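CghA (Chaetomium globosum, PDB 6KBC) is a fungal, beta-rich protein with two calycin-clan domains, which holds the ligand WK1 in a pocket. Local coordinates at residues Val46-Phe51 / Ala181-Pro186. Numbering follows the deposited sequence.
With WK1 ((2S)-3-[(2S,4E)-4-[[(1R,2S,4aR,6S,8R,8aS)-2-[(E)-but-2-en-2-yl]-6,8-dimethyl-1,2,4a,5,6,7,8,8a-octahydronaphthalen-1-yl]-oxidanyl-methylidene]-3,5-bis(oxidanylidene)pyrrolidin-2-yl]-2-methyl-2-oxidanyl-propanoic acid), chain B.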
loop_
_atom_site.group_PDB
_atom_site.type_symbol
_atom_site.label_atom_id
_atom_site.label_comp_id
_atom_site.label_asym_id
_atom_site.label_seq_id
_atom_site.Cartn_x
_atom_site.Cartn_y
_atom_site.Cartn_z
ATOM N N VAL A 46 0.386 6.551 13.394
ATOM C CA VAL A 46 0.175 6.879 11.991
ATOM C C VAL A 46 -0.993 6.052 11.490
ATOM O O VAL A 46 -1.074 4.849 11.758
ATOM C CB VAL A 46 1.442 6.662 11.141
ATOM C CG1 VAL A 46 1.864 5.207 11.153
ATOM C CG2 VAL A 46 1.178 7.106 9.705
ATOM N N GLU A 47 -1.929 6.714 10.822
ATOM C CA GLU A 47 -3.037 6.056 10.161
ATOM C C GLU A 47 -2.922 6.333 8.672
ATOM O O GLU A 47 -2.559 7.442 8.265
ATOM C CB GLU A 47 -4.381 6.549 10.705
ATOM C CG GLU A 47 -4.518 6.306 12.196
ATOM C CD GLU A 47 -5.943 6.051 12.628
ATOM O OE1 GLU A 47 -6.482 6.869 13.397
ATOM O OE2 GLU A 47 -6.508 5.019 12.231
ATOM N N THR A 48 -3.202 5.311 7.870
ATOM C CA THR A 48 -3.030 5.378 6.428
ATOM C C THR A 48 -4.242 4.772 5.745
ATOM O O THR A 48 -4.685 3.677 6.106
ATOM C CB THR A 48 -1.752 4.647 5.983
ATOM O OG1 THR A 48 -0.647 5.100 6.771
ATOM C CG2 THR A 48 -1.467 4.919 4.511
ATOM N N TRP A 49 -4.785 5.503 4.775
ATOM C CA TRP A 49 -5.766 4.992 3.830
ATOM C C TRP A 49 -5.141 5.102 2.450
ATOM O O TRP A 49 -4.850 6.210 1.991
ATOM C CB TRP A 49 -7.074 5.793 3.886
ATOM C CG TRP A 49 -7.796 5.716 5.206
ATOM C CD1 TRP A 49 -8.889 4.947 5.502
ATOM C CD2 TRP A 49 -7.472 6.429 6.400
ATOM N NE1 TRP A 49 -9.269 5.151 6.804
ATOM C CE2 TRP A 49 -8.413 6.052 7.379
ATOM C CE3 TRP A 49 -6.477 7.350 6.739
ATOM C CZ2 TRP A 49 -8.385 6.564 8.673
ATOM C CZ3 TRP A 49 -6.454 7.858 8.026
ATOM C CH2 TRP A 49 -7.397 7.461 8.975
ATOM N N LEU A 50 -4.913 3.965 1.803
ATOM C CA LEU A 50 -4.221 3.937 0.519
ATOM C C LEU A 50 -5.181 3.535 -0.589
ATOM O O LEU A 50 -5.942 2.574 -0.443
ATOM C CB LEU A 50 -3.036 2.956 0.546
ATOM C CG LEU A 50 -2.227 2.724 -0.745
ATOM C CD1 LEU A 50 -0.770 2.386 -0.382
ATOM C CD2 LEU A 50 -2.829 1.610 -1.631
ATOM N N PHE A 51 -5.106 4.242 -1.716
ATOM C CA PHE A 51 -5.909 3.934 -2.896
ATOM C C PHE A 51 -4.988 3.986 -4.100
ATOM O O PHE A 51 -4.224 4.938 -4.250
ATOM C CB PHE A 51 -7.064 4.933 -3.107
ATOM C CG PHE A 51 -7.999 5.062 -1.931
ATOM C CD1 PHE A 51 -7.672 5.871 -0.856
ATOM C CD2 PHE A 51 -9.219 4.400 -1.926
ATOM C CE1 PHE A 51 -8.549 5.996 0.228
ATOM C CE2 PHE A 51 -10.098 4.522 -0.853
ATOM C CZ PHE A 51 -9.758 5.322 0.223
ATOM N N ALA A 181 1.079 -3.799 14.827
ATOM C CA ALA A 181 1.087 -2.893 13.687
ATOM C C ALA A 181 0.224 -3.510 12.595
ATOM O O ALA A 181 0.313 -4.714 12.336
ATOM C CB ALA A 181 2.521 -2.653 13.190
ATOM N N TYR A 182 -0.629 -2.701 11.968
ATOM C CA TYR A 182 -1.682 -3.232 11.112
ATOM C C TYR A 182 -1.573 -2.661 9.713
ATOM O O TYR A 182 -1.373 -1.456 9.536
ATOM C CB TYR A 182 -3.067 -2.968 11.695
ATOM C CG TYR A 182 -3.126 -3.411 13.122
ATOM C CD1 TYR A 182 -3.440 -4.726 13.444
ATOM C CD2 TYR A 182 -2.808 -2.536 14.146
ATOM C CE1 TYR A 182 -3.459 -5.144 14.757
ATOM C CE2 TYR A 182 -2.823 -2.947 15.462
ATOM C CZ TYR A 182 -3.149 -4.244 15.761
ATOM O OH TYR A 182 -3.160 -4.641 17.076
ATOM N N TRP A 183 -1.646 -3.557 8.737
ATOM C CA TRP A 183 -1.760 -3.199 7.334
ATOM C C TRP A 183 -2.479 -4.352 6.662
ATOM O O TRP A 183 -2.008 -5.489 6.699
ATOM C CB TRP A 183 -0.396 -2.953 6.686
ATOM C CG TRP A 183 -0.516 -2.547 5.257
ATOM C CD1 TRP A 183 -1.000 -3.305 4.223
ATOM C CD2 TRP A 183 -0.167 -1.285 4.697
ATOM N NE1 TRP A 183 -0.964 -2.585 3.057
ATOM C CE2 TRP A 183 -0.454 -1.344 3.319
ATOM C CE3 TRP A 183 0.380 -0.114 5.221
ATOM C CZ2 TRP A 183 -0.236 -0.269 2.467
ATOM C CZ3 TRP A 183 0.598 0.946 4.378
ATOM C CH2 TRP A 183 0.280 0.868 3.014
ATOM N N PHE A 184 -3.632 -4.073 6.073
ATOM C CA PHE A 184 -4.344 -5.103 5.347
ATOM C C PHE A 184 -5.166 -4.399 4.273
ATOM O O PHE A 184 -5.063 -3.183 4.089
ATOM C CB PHE A 184 -5.180 -5.956 6.310
ATOM C CG PHE A 184 -6.187 -5.161 7.081
ATOM C CD1 PHE A 184 -5.843 -4.571 8.298
ATOM C CD2 PHE A 184 -7.461 -4.960 6.574
ATOM C CE1 PHE A 184 -6.761 -3.803 8.999
ATOM C CE2 PHE A 184 -8.387 -4.205 7.273
ATOM C CZ PHE A 184 -8.041 -3.629 8.484
ATOM N N ARG A 185 -5.993 -5.156 3.570
ATOM C CA ARG A 185 -6.605 -4.655 2.344
ATOM C C ARG A 185 -8.122 -4.719 2.433
ATOM O O ARG A 185 -8.722 -5.780 2.180
ATOM C CB ARG A 185 -6.081 -5.448 1.148
ATOM C CG ARG A 185 -4.595 -5.149 0.909
ATOM C CD ARG A 185 -3.917 -6.192 0.041
ATOM N NE ARG A 185 -3.814 -7.473 0.719
ATOM C CZ ARG A 185 -2.827 -7.806 1.547
ATOM N NH1 ARG A 185 -1.844 -6.948 1.788
ATOM N NH2 ARG A 185 -2.833 -8.995 2.127
ATOM N N PRO A 186 -8.782 -3.619 2.785
ATOM C CA PRO A 186 -10.255 -3.616 2.764
ATOM C C PRO A 186 -10.825 -3.971 1.406
ATOM O O PRO A 186 -11.874 -4.628 1.329
ATOM C CB PRO A 186 -10.594 -2.181 3.174
ATOM C CG PRO A 186 -9.459 -1.792 4.066
ATOM C CD PRO A 186 -8.241 -2.381 3.374
HETATM O O WK1 B . 6.301 10.687 -0.246
HETATM C C17 WK1 B . 5.751 9.826 -0.883
HETATM O O1 WK1 B . 5.102 10.068 -1.861
HETATM C C19 WK1 B . 5.869 8.414 -0.478
HETATM O O2 WK1 B . 6.750 8.232 0.578
HETATM C C18 WK1 B . 6.437 7.629 -1.620
HETATM C C20 WK1 B . 4.472 8.050 -0.058
HETATM C C22 WK1 B . 4.302 6.587 0.015
HETATM N N WK1 B . 2.966 6.064 0.231
HETATM C C21 WK1 B . 3.005 5.115 1.160
HETATM O O5 WK1 B . 1.935 4.453 1.534
HETATM C C23 WK1 B . 5.078 5.867 0.999
HETATM O O4 WK1 B . 6.370 6.007 1.210
HETATM C C24 WK1 B . 4.340 4.904 1.741
HETATM C C16 WK1 B . 4.844 4.002 2.770
HETATM O O3 WK1 B . 6.089 4.054 3.045
HETATM C C9 WK1 B . 3.968 2.978 3.361
HETATM C C8 WK1 B . 4.102 1.852 2.297
HETATM C C12 WK1 B . 4.142 2.224 0.829
HETATM C C13 WK1 B . 3.075 2.211 0.063
HETATM C C90 WK1 B . 3.146 2.590 -1.377
HETATM C C14 WK1 B . 5.429 2.627 0.204
HETATM C C7 WK1 B . 5.323 1.013 2.523
HETATM C C6 WK1 B . 5.518 0.488 3.703
HETATM C C3 WK1 B . 4.663 0.996 4.820
HETATM C C4 WK1 B . 4.390 2.483 4.738
HETATM C C5 WK1 B . 3.292 2.786 5.739
HETATM C C11 WK1 B . 3.095 4.265 5.855
HETATM C C2 WK1 B . 5.054 0.567 6.211
HETATM C C1 WK1 B . 3.809 0.712 7.027
HETATM C C10 WK1 B . 3.884 0.141 8.405
HETATM C C WK1 B . 3.499 2.175 7.111
#
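L50 and W183 meet across a gap of one strand. Segments 46-51 and 181-186 run the same way, with 223-231 lying antiparallel between them, and the CA atoms of T48 and W183 are 8.7 Å apart. No hydrogen bond joins the two segments; the intervening strand does that work, pairing its backbone with T48 at S229 and with L50 at D227.

The direct contact is apolar and small. L50 brings only its CD1 methyl to the indole, close to the ring plane at the six-membered edge, 3.9 Å from CH2 of W183. T48 adds a looser touch: its CG2 methyl comes to 4.5 Å from CZ3 of W183, approaching the ring obliquely. With CG2 anti to the backbone N (the OG1 torsion is -50°), the threonine presents carbon to the tryptophan while its hydroxyl oxygen OG1 sits 3.9 Å from C11 of WK1.

The closest approach belongs to the ligand. The six-membered ring of W183 meets its fused-ring carbons obliquely, with CZ3 of W183 3.5 Å from C5 of WK1, while CD1 of L50 is as near to C13 of WK1 as to the indole, at 3.9 Å.

Polar interactions fix the surroundings. W183 NE1 donates to OD2 of D227, so the middle strand ties the indole's pyrrole end while its benzo end faces the ligand. WK1 is hydrogen-bonded to S65 on strand 60-69, and to K352 and N364 from the C-terminal half.

T48, L50 and W183, all buried, form a largely apolar patch of the WK1 pocket wall, with OG1 of T48 its one polar side-chain atom near the ligand. It suits the octahydronaphthalene and butenyl carbons through shape and van der Waals contact, with the single polar atom of the tryptophan side chain, NE1, satisfied by D227.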